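Translation initiation factor eIF2B subunit gamma (Schizosaccharomyces pombe, PDB 5B04) forms part of the eIF2B complex, which catalyses the exchange of GDP for GTP on the gamma subunit of the initiation factor eIF2. Local coordinates at residues E[394-400]-E[411-417]. The protein carries 3 engineered substitutions. Numbering follows the deposited sequence.
Sequences SILMDNI and CIVASGA
Ile395 lies over Ile412, and Leu396 over Val413, as matching positions on successive coils of the left-handed parallel beta-helix (the LbH domain, a hexapeptide-repeat fold). The two short strands, 395-396 and 412-413, run parallel and in register. Ile395 N donates to Cys411 O, and Ile395 O then receives Val413 N at 3.0 Å. One step earlier a side chain takes over the ladder: Ser394 OG accepts Cys411 N at 2.9 Å. With chi1 at -67°, OG swings back beside its own backbone N, where it also bonds Ser392 O.

The side chains of Leu396 and Val413 run alongside each other in the same direction, and the CD2 methyl of Leu396 sits 3.4 Å from Val413 CB and equally close to Val413 CG2. Ile400, coming round the turn, brings CD1 across to the remaining methyl, Val413 CG1, at 3.5 Å. On the other side of the sheet, Ile395 and Ile412 face helix 332-338, touching Asn333, while Ile395 also meets Ile336.

Past the strands, Met397 points at the next coil. Kinks about CB-CG and CG-SD fold its side chain round so that CE comes to 3.4 Å from Ala414 CA while CB lies against Ser415; the side chain also touches Pro66 in the nucleotidyltransferase-like region. Cut back to an alanine, this side chain would lose its thioether arm, which is likely to leave a gap beside Ala414 and Pro66 without its contact.

At the turn, Gly416 adopts a positive phi, a conformation that suits a residue with no side chain to be strained there, and its N makes a weak bond to Asn399 OD1. A second weak bond completes the join, from Gly416 N to Asp398 O at 3.3 Å.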
loop_
_atom_site.group_PDB
_atom_site.type_symbol
_atom_site.label_atom_id
_atom_site.label_comp_id
_atom_site.label_asym_id
_atom_site.label_seq_id
_atom_site.Cartn_x
_atom_site.Cartn_y
_atom_site.Cartn_z
ATOM N N SER E 394 -16.606 75.836 -10.870
ATOM C CA SER E 394 -15.957 76.453 -12.016
ATOM C C SER E 394 -14.538 75.948 -12.229
ATOM O O SER E 394 -13.955 75.305 -11.360
ATOM C CB SER E 394 -15.947 77.974 -11.860
ATOM O OG SER E 394 -17.261 78.498 -11.936
ATOM N N ILE E 395 -13.991 76.217 -13.394
ATOM C CA ILE E 395 -12.616 75.893 -13.655
ATOM C C ILE E 395 -11.893 77.114 -14.162
ATOM O O ILE E 395 -12.343 77.757 -15.083
ATOM C CB ILE E 395 -12.525 74.816 -14.714
ATOM C CG1 ILE E 395 -13.185 73.553 -14.220
ATOM C CG2 ILE E 395 -11.087 74.515 -15.025
ATOM C CD1 ILE E 395 -13.919 72.840 -15.314
ATOM N N LEU E 396 -10.752 77.418 -13.577
ATOM C CA LEU E 396 -9.993 78.562 -14.015
ATOM C C LEU E 396 -8.615 78.179 -14.456
ATOM O O LEU E 396 -7.867 77.571 -13.724
ATOM C CB LEU E 396 -9.879 79.563 -12.893
ATOM C CG LEU E 396 -11.182 80.084 -12.333
ATOM C CD1 LEU E 396 -10.860 80.993 -11.177
ATOM C CD2 LEU E 396 -11.914 80.845 -13.413
ATOM N N MET E 397 -8.261 78.607 -15.646
ATOM C CA MET E 397 -7.005 78.261 -16.243
ATOM C C MET E 397 -5.925 79.185 -15.747
ATOM O O MET E 397 -6.097 79.844 -14.748
ATOM C CB MET E 397 -7.122 78.348 -17.739
ATOM C CG MET E 397 -8.416 77.775 -18.240
ATOM S SD MET E 397 -8.057 76.648 -19.571
ATOM C CE MET E 397 -9.506 76.827 -20.576
ATOM N N ASP E 398 -4.776 79.159 -16.396
ATOM C CA ASP E 398 -3.637 79.936 -15.961
ATOM C C ASP E 398 -3.828 81.428 -16.077
ATOM O O ASP E 398 -4.456 81.913 -17.001
ATOM C CB ASP E 398 -2.427 79.561 -16.793
ATOM C CG ASP E 398 -2.341 78.107 -17.043
ATOM O OD1 ASP E 398 -2.142 77.373 -16.072
ATOM O OD2 ASP E 398 -2.473 77.700 -18.205
ATOM N N ASN E 399 -3.278 82.149 -15.114
ATOM C CA ASN E 399 -3.077 83.585 -15.222
ATOM C C ASN E 399 -4.277 84.396 -15.668
ATOM O O ASN E 399 -4.225 85.145 -16.629
ATOM C CB ASN E 399 -1.800 83.950 -15.975
ATOM C CG ASN E 399 -1.817 83.504 -17.404
ATOM O OD1 ASN E 399 -2.837 83.567 -18.071
ATOM N ND2 ASN E 399 -0.674 83.062 -17.888
ATOM N N ILE E 400 -5.376 84.203 -14.969
ATOM C CA ILE E 400 -6.564 85.030 -15.168
ATOM C C ILE E 400 -6.876 85.859 -13.919
ATOM O O ILE E 400 -6.766 85.381 -12.792
ATOM C CB ILE E 400 -7.797 84.183 -15.566
ATOM C CG1 ILE E 400 -8.288 83.317 -14.405
ATOM C CG2 ILE E 400 -7.479 83.324 -16.775
ATOM C CD1 ILE E 400 -9.541 82.542 -14.730
ATOM N N CYS E 411 -19.058 77.814 -14.164
ATOM C CA CYS E 411 -18.502 78.347 -15.403
ATOM C C CYS E 411 -17.164 77.721 -15.777
ATOM O O CYS E 411 -16.506 77.092 -14.954
ATOM C CB CYS E 411 -18.335 79.864 -15.298
ATOM S SG CYS E 411 -19.871 80.798 -15.436
ATOM N N ILE E 412 -16.770 77.895 -17.032
ATOM C CA ILE E 412 -15.434 77.522 -17.473
ATOM C C ILE E 412 -14.745 78.748 -18.052
ATOM O O ILE E 412 -15.194 79.308 -19.052
ATOM C CB ILE E 412 -15.458 76.400 -18.526
ATOM C CG1 ILE E 412 -16.213 75.180 -17.995
ATOM C CG2 ILE E 412 -14.039 76.019 -18.923
ATOM C CD1 ILE E 412 -16.329 74.056 -19.000
ATOM N N VAL E 413 -13.636 79.140 -17.449
ATOM C CA VAL E 413 -12.940 80.330 -17.879
ATOM C C VAL E 413 -11.582 80.026 -18.444
ATOM O O VAL E 413 -10.737 79.494 -17.763
ATOM C CB VAL E 413 -12.708 81.249 -16.692
ATOM C CG1 VAL E 413 -12.044 82.524 -17.144
ATOM C CG2 VAL E 413 -14.014 81.552 -16.003
ATOM N N ALA E 414 -11.360 80.442 -19.677
ATOM C CA ALA E 414 -10.127 80.174 -20.384
ATOM C C ALA E 414 -8.973 80.981 -19.858
ATOM O O ALA E 414 -9.181 81.891 -19.091
ATOM C CB ALA E 414 -10.291 80.499 -21.847
ATOM N N SER E 415 -7.747 80.611 -20.205
ATOM C CA SER E 415 -6.595 81.357 -19.710
ATOM C C SER E 415 -6.421 82.741 -20.284
ATOM O O SER E 415 -6.864 83.013 -21.390
ATOM C CB SER E 415 -5.306 80.564 -19.886
ATOM O OG SER E 415 -4.203 81.312 -19.401
ATOM N N GLY E 416 -5.783 83.613 -19.516
ATOM C CA GLY E 416 -5.650 85.013 -19.855
ATOM C C GLY E 416 -6.897 85.839 -20.095
ATOM O O GLY E 416 -6.947 86.645 -21.010
ATOM N N ALA E 417 -7.915 85.650 -19.274
ATOM C CA ALA E 417 -9.109 86.462 -19.393
ATOM C C ALA E 417 -9.259 87.305 -18.168
ATOM O O ALA E 417 -9.336 86.803 -17.061
ATOM C CB ALA E 417 -10.329 85.589 -19.562
#